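Local coordinates for monopolin complex subunit CSM1 (Candida glabrata, PDB 6MJC), which serves as a subunit of the monopolin complex and binds a Dsn1 peptide here, consistent with a role in recruiting that complex to the kinetochore, at residues S100-Q103 / F104-M108; D11-E14 / H15-G18; K84-D88 / Y89-T93. All coordinates share one frame; numbering follows the deposited sequence.

How the contacts relate
Contact 1, on helix 101-113, stands between the other two: its centre is about 13 Å from the centre of contact 2 and about 13 Å from that of contact 3. Contacts 2 and 3 lie on opposite sides of the centre of the chain, their centres about 22 Å apart and their nearest atoms about 11 Å apart. The helix touches both. Y105 OH lies 2.7 Å from C17 O, a probable hydrogen bond toward contact 2, while on the side of contact 3 K107 CE approaches Y89 OH at 3.4 Å and M108 SD meets L86 CD1 at 4.1 Å. Residues of contacts 1 and 3 also reach the bound Dsn1 peptide.

Contact 1 (S100-Q103 / F104-M108); sequences SLNQ and FYIKM
The first torsions of N102 and I106 set up their meeting: N102 holds CG anti to the backbone N (chi1 -174°), which sends its amide along the helix, and I106 keeps CG1 beside its own backbone N (chi1 -66°), so that with the chain extended beyond it CD1 points to the N102 amide. The two side chains cross obliquely, with I106 CD1 3.6 Å from N102 OD1 and 3.9 Å from N102 ND2. Nearer the backbone, I106 CG1 lies 3.3 Å from N102 O, the carbonyl that also accepts the I106 N-H at 2.9 Å with a nearly straight N-H...O angle of 167°.

This is the opening of helix 101-113, and four i+4 to i backbone bonds establish the helical path: F104 N to S100 O, Y105 N to L101 O and K107 N to Q103 O join the N102-I106 bond, all of similar length. K107 CB lies 3.3 Å from Q103 O, while the rest of its side chain leads away from the turn. On the inner side, L101 CD1 and F104 CD2 touch at 4.2 Å, an apolar contact, and F104 CB lies 3.4 Å from L101 O.

One side of this turn belongs to the peptide site. S100 OG and Q103 OE1 each hydrogen-bond to the backbone of the bound peptide, F104 packs on one of its aromatic side chains, and K107 NZ makes a long, weak ion pair with an acidic one.

The inner side of the helix lies on the antiparallel sheet: the F104 ring meets those of Y67 and F96 and stands edge-to-face to Y46, M108 touches M44 and Y46, and L101 bridges to F50 of strand 44-52 and to I9 of helix 5-13.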
# COMPACT_ATOMS: atom_id res chain seq x y z
N SER A 100 -2.78 -9.11 8.23
CA SER A 100 -3.88 -8.65 7.37
C SER A 100 -3.48 -8.31 5.94
O SER A 100 -4.32 -7.84 5.17
CB SER A 100 -4.56 -7.43 8.00
OG SER A 100 -5.24 -7.86 9.19
N LEU A 101 -2.22 -8.51 5.56
CA LEU A 101 -1.82 -8.11 4.22
C LEU A 101 -2.55 -8.93 3.16
O LEU A 101 -2.96 -8.38 2.12
CB LEU A 101 -0.31 -8.26 4.10
CG LEU A 101 0.30 -7.83 2.77
CD1 LEU A 101 0.07 -6.39 2.46
CD2 LEU A 101 1.83 -8.12 2.78
N ASN A 102 -2.74 -10.20 3.41
CA ASN A 102 -3.49 -11.05 2.48
C ASN A 102 -4.93 -10.53 2.33
O ASN A 102 -5.43 -10.38 1.20
CB ASN A 102 -3.48 -12.49 2.96
CG ASN A 102 -4.13 -13.44 1.97
OD1 ASN A 102 -5.02 -14.21 2.32
ND2 ASN A 102 -3.71 -13.36 0.71
N GLN A 103 -5.61 -10.25 3.45
CA GLN A 103 -6.96 -9.69 3.37
C GLN A 103 -6.97 -8.40 2.55
O GLN A 103 -7.90 -8.15 1.78
CB GLN A 103 -7.52 -9.45 4.77
CG GLN A 103 -7.70 -10.67 5.65
CD GLN A 103 -8.16 -10.30 7.05
OE1 GLN A 103 -9.04 -9.45 7.23
NE2 GLN A 103 -7.56 -10.93 8.05
N PHE A 104 -5.96 -7.55 2.75
CA PHE A 104 -5.87 -6.29 2.03
C PHE A 104 -5.75 -6.52 0.53
O PHE A 104 -6.48 -5.94 -0.26
CB PHE A 104 -4.66 -5.50 2.49
CG PHE A 104 -4.25 -4.42 1.51
CD1 PHE A 104 -4.87 -3.19 1.52
CD2 PHE A 104 -3.28 -4.65 0.54
CE1 PHE A 104 -4.51 -2.21 0.61
CE2 PHE A 104 -2.93 -3.67 -0.37
CZ PHE A 104 -3.56 -2.46 -0.36
N TYR A 105 -4.86 -7.44 0.13
CA TYR A 105 -4.64 -7.69 -1.29
C TYR A 105 -5.89 -8.27 -1.93
O TYR A 105 -6.26 -7.89 -3.04
CB TYR A 105 -3.44 -8.63 -1.48
CG TYR A 105 -3.35 -9.22 -2.88
CD1 TYR A 105 -2.83 -8.48 -3.95
CD2 TYR A 105 -3.79 -10.48 -3.12
CE1 TYR A 105 -2.76 -9.05 -5.22
CE2 TYR A 105 -3.71 -11.08 -4.39
CZ TYR A 105 -3.20 -10.34 -5.43
OH TYR A 105 -3.15 -10.95 -6.66
N ILE A 106 -6.57 -9.18 -1.24
CA ILE A 106 -7.80 -9.76 -1.77
C ILE A 106 -8.89 -8.70 -1.92
O ILE A 106 -9.59 -8.67 -2.94
CB ILE A 106 -8.28 -10.89 -0.86
CG1 ILE A 106 -7.29 -12.06 -0.88
CG2 ILE A 106 -9.67 -11.39 -1.32
CD1 ILE A 106 -7.59 -13.15 0.10
N LYS A 107 -9.09 -7.88 -0.89
CA LYS A 107 -10.09 -6.80 -0.94
C LYS A 107 -9.81 -5.86 -2.10
O LYS A 107 -10.71 -5.50 -2.88
CB LYS A 107 -10.07 -6.03 0.38
CG LYS A 107 -10.98 -4.79 0.46
CD LYS A 107 -12.43 -5.14 0.26
CE LYS A 107 -13.05 -5.73 1.50
NZ LYS A 107 -14.53 -5.81 1.33
N MET A 108 -8.55 -5.45 -2.25
CA MET A 108 -8.21 -4.54 -3.35
C MET A 108 -8.46 -5.21 -4.69
O MET A 108 -9.03 -4.60 -5.60
CB MET A 108 -6.75 -4.08 -3.26
CG MET A 108 -6.33 -3.15 -4.38
SD MET A 108 -7.00 -1.51 -4.27
CE MET A 108 -6.00 -0.89 -2.92

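Contact 2 (D11-E14 / H15-G18); sequences DLFE and HLCG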
# COMPACT_ATOMS: atom_id res chain seq x y z
N ASP A 11 9.58 -9.08 -1.51
CA ASP A 11 9.97 -9.80 -2.72
C ASP A 11 8.83 -10.67 -3.24
O ASP A 11 8.64 -10.82 -4.45
CB ASP A 11 11.19 -10.67 -2.44
CG ASP A 11 12.45 -9.87 -2.34
OD1 ASP A 11 12.38 -8.65 -2.59
OD2 ASP A 11 13.51 -10.46 -2.01
N LEU A 12 8.10 -11.31 -2.34
CA LEU A 12 6.95 -12.08 -2.78
C LEU A 12 5.81 -11.16 -3.20
O LEU A 12 5.13 -11.44 -4.19
CB LEU A 12 6.54 -13.05 -1.68
CG LEU A 12 7.69 -13.99 -1.24
CD1 LEU A 12 6.97 -14.92 -0.20
CD2 LEU A 12 8.45 -14.74 -2.29
N PHE A 13 5.61 -10.04 -2.49
CA PHE A 13 4.49 -9.16 -2.83
C PHE A 13 4.61 -8.64 -4.27
O PHE A 13 3.60 -8.58 -5.00
CB PHE A 13 4.40 -7.98 -1.86
CG PHE A 13 3.11 -7.22 -1.98
CD1 PHE A 13 2.00 -7.61 -1.27
CD2 PHE A 13 3.00 -6.16 -2.83
CE1 PHE A 13 0.82 -6.96 -1.39
CE2 PHE A 13 1.82 -5.48 -2.97
CZ PHE A 13 0.71 -5.88 -2.25
N GLU A 14 5.84 -8.36 -4.72
CA GLU A 14 6.06 -7.81 -6.05
C GLU A 14 5.71 -8.77 -7.16
O GLU A 14 5.58 -8.34 -8.31
CB GLU A 14 7.52 -7.35 -6.22
CG GLU A 14 8.58 -8.42 -6.18
CD GLU A 14 9.99 -7.84 -6.25
OE1 GLU A 14 10.97 -8.61 -6.15
OE2 GLU A 14 10.10 -6.60 -6.42
N HIS A 15 5.61 -10.07 -6.87
CA HIS A 15 5.31 -11.05 -7.90
C HIS A 15 3.86 -11.52 -7.83
O HIS A 15 3.51 -12.52 -8.48
CB HIS A 15 6.25 -12.25 -7.78
CG HIS A 15 7.69 -11.95 -8.11
ND1 HIS A 15 8.64 -11.71 -7.15
CD2 HIS A 15 8.32 -11.82 -9.30
CE1 HIS A 15 9.80 -11.47 -7.73
NE2 HIS A 15 9.64 -11.54 -9.04
N LEU A 16 3.02 -10.88 -7.02
CA LEU A 16 1.62 -11.26 -6.94
C LEU A 16 0.90 -10.94 -8.25
O LEU A 16 1.29 -10.04 -8.98
CB LEU A 16 0.93 -10.52 -5.80
CG LEU A 16 1.25 -10.99 -4.38
CD1 LEU A 16 0.61 -10.07 -3.37
CD2 LEU A 16 0.78 -12.39 -4.18
N CYS A 17 -0.15 -11.71 -8.54
CA CYS A 17 -0.90 -11.51 -9.78
C CYS A 17 -1.46 -10.09 -9.79
O CYS A 17 -2.04 -9.64 -8.80
CB CYS A 17 -2.06 -12.51 -9.91
SG CYS A 17 -1.64 -14.18 -10.29
N GLY A 18 -1.23 -9.37 -10.88
CA GLY A 18 -1.86 -8.08 -11.02
C GLY A 18 -1.15 -6.93 -10.35
O GLY A 18 -1.68 -5.81 -10.31
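D11 offers its backbone carbonyl to a side chain four residues on: H15 ND1 donates to D11 O at 2.8 Å. The approach is straight at the carbonyl, with a C=O...N angle of 166°, but the bond is bent at the hydrogen, where N-H...O is 148°, and the oxygen sits somewhat out of the imidazole plane. H15 CG beside its backbone N is what turns the ring back over the last turn of helix 5-13. The main-chain N-H of H15 goes to L12 O, and the D11 carbonyl takes the imidazole N-H in its place; ND1 therefore carries a hydrogen, though the charge of the ring is not settled by this.

L12 uses its carbonyl in that next bond, from H15 N at 3.0 Å, an i+3 to i bond. The chain then leaves the helix through a type I beta turn, F13 to L16, closed by L16 N to F13 O at 3.1 Å, and heads for strand 19-26.

The F13 ring receives L16 CD1 over one face, a CH-pi contact 4.0 Å from the centroid and 30° off the ring normal; CD1 of L16 is 3.5 Å from CD1 of F13. On its inward side F13 packs against V19 and L48 of the sheet, and against L101 of helix 101-113.

E14 runs beside H15, both side chains pointing the same way, with its CG 3.4 Å from H15 ND1. Its carboxylate stands almost perpendicular to the imidazole, with OE1 3.5 Å from H15 CE1.

Contact 3 (K84-D88 / Y89-T93); sequences KKLPD and YLFET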
# COMPACT_ATOMS: atom_id res chain seq x y z
N LYS A 84 -16.76 4.43 -6.78
CA LYS A 84 -17.94 3.58 -6.78
C LYS A 84 -17.59 2.17 -6.35
O LYS A 84 -18.38 1.49 -5.71
CB LYS A 84 -18.57 3.50 -8.17
CG LYS A 84 -19.19 4.75 -8.72
CD LYS A 84 -19.78 4.47 -10.13
CE LYS A 84 -19.85 5.73 -10.99
NZ LYS A 84 -20.25 5.44 -12.40
N LYS A 85 -16.39 1.72 -6.70
CA LYS A 85 -16.06 0.31 -6.61
C LYS A 85 -15.39 -0.01 -5.29
O LYS A 85 -15.61 -1.10 -4.74
CB LYS A 85 -15.13 -0.12 -7.76
CG LYS A 85 -15.76 -0.03 -9.14
CD LYS A 85 -15.10 -0.94 -10.18
CE LYS A 85 -13.91 -0.30 -10.86
NZ LYS A 85 -13.39 -1.14 -11.97
N LEU A 86 -14.55 0.95 -4.75
CA LEU A 86 -13.80 0.58 -3.57
C LEU A 86 -14.42 1.17 -2.30
O LEU A 86 -15.05 2.23 -2.34
CB LEU A 86 -12.35 1.06 -3.64
CG LEU A 86 -11.55 0.89 -4.93
CD1 LEU A 86 -10.06 1.20 -4.58
CD2 LEU A 86 -11.65 -0.34 -5.68
N PRO A 87 -14.15 0.55 -1.16
CA PRO A 87 -14.64 1.09 0.11
C PRO A 87 -13.94 2.40 0.46
O PRO A 87 -12.82 2.67 0.05
CB PRO A 87 -14.34 -0.02 1.13
CG PRO A 87 -13.36 -0.94 0.46
CD PRO A 87 -13.54 -0.79 -1.01
N ASP A 88 -14.67 3.24 1.20
CA ASP A 88 -14.14 4.57 1.57
C ASP A 88 -12.74 4.49 2.17
O ASP A 88 -11.90 5.39 1.97
CB ASP A 88 -15.05 5.26 2.59
CG ASP A 88 -16.39 5.70 2.03
OD1 ASP A 88 -16.57 5.60 0.80
OD2 ASP A 88 -17.26 6.15 2.81
N TYR A 89 -12.47 3.45 2.96
CA TYR A 89 -11.18 3.45 3.66
C TYR A 89 -9.99 3.28 2.75
O TYR A 89 -8.86 3.62 3.15
CB TYR A 89 -11.18 2.39 4.75
CG TYR A 89 -11.51 1.00 4.32
CD1 TYR A 89 -10.60 0.23 3.62
CD2 TYR A 89 -12.73 0.44 4.64
CE1 TYR A 89 -10.92 -1.08 3.22
CE2 TYR A 89 -13.03 -0.88 4.29
CZ TYR A 89 -12.14 -1.61 3.57
OH TYR A 89 -12.49 -2.89 3.20
N LEU A 90 -10.21 2.80 1.53
CA LEU A 90 -9.09 2.69 0.62
C LEU A 90 -8.73 4.01 -0.06
O LEU A 90 -7.83 4.02 -0.90
CB LEU A 90 -9.37 1.62 -0.44
CG LEU A 90 -9.41 0.17 0.04
CD1 LEU A 90 -9.65 -0.77 -1.11
CD2 LEU A 90 -8.09 -0.16 0.76
N PHE A 91 -9.38 5.10 0.29
CA PHE A 91 -9.00 6.45 -0.14
C PHE A 91 -8.37 7.23 1.02
O PHE A 91 -8.23 8.46 0.96
CB PHE A 91 -10.24 7.14 -0.75
CG PHE A 91 -10.75 6.40 -1.96
CD1 PHE A 91 -10.12 6.53 -3.20
CD2 PHE A 91 -11.80 5.46 -1.84
CE1 PHE A 91 -10.53 5.77 -4.30
CE2 PHE A 91 -12.22 4.73 -2.92
CZ PHE A 91 -11.58 4.85 -4.16
N GLU A 92 -7.97 6.54 2.08
CA GLU A 92 -7.19 7.18 3.13
C GLU A 92 -5.95 6.39 3.49
O GLU A 92 -5.81 5.19 3.19
CB GLU A 92 -8.01 7.38 4.41
CG GLU A 92 -8.91 6.26 4.73
CD GLU A 92 -9.84 6.61 5.88
OE1 GLU A 92 -9.41 7.38 6.77
OE2 GLU A 92 -10.99 6.13 5.88
N THR A 93 -5.04 7.06 4.19
CA THR A 93 -3.82 6.36 4.63
C THR A 93 -4.15 5.44 5.80
O THR A 93 -4.79 5.87 6.74
CB THR A 93 -2.73 7.36 5.04
OG1 THR A 93 -2.42 8.11 3.86
CG2 THR A 93 -1.50 6.62 5.56
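A 3-10 turn follows helix 76-85 and leads into strand 94-96, and the carbonyls of P87 and D88 hold it: L90 N bonds to P87 O and F91 N to D88 O, each at 3.0 Å. Both are i+3 to i bonds, the 3-10 pattern.

L86, just past the helix, points its side chain toward the turn that follows. Its CB lies 3.7 Å from F91 CE2, and its CD1 meets L90 CD1 at 4.0 Å with the two leucines crossing at about a right angle. Beyond them F91 packs on L79 and L82 of helix 76-85, and L86 on L112 of helix 101-113. The end of the loop serves the peptide site, where E92 OE2 forms a salt bridge to a basic side chain of the bound peptide and T93 adds backbone bonds.

Y89 carries its ring between the backbone N and carbonyl carbon (chi1 55°), which brings one face over P87. This is a CH-pi contact, with P87 CB 3.8 Å from the ring centroid and 23° off the normal, while P87 CG comes 3.4 Å from Y89 CZ.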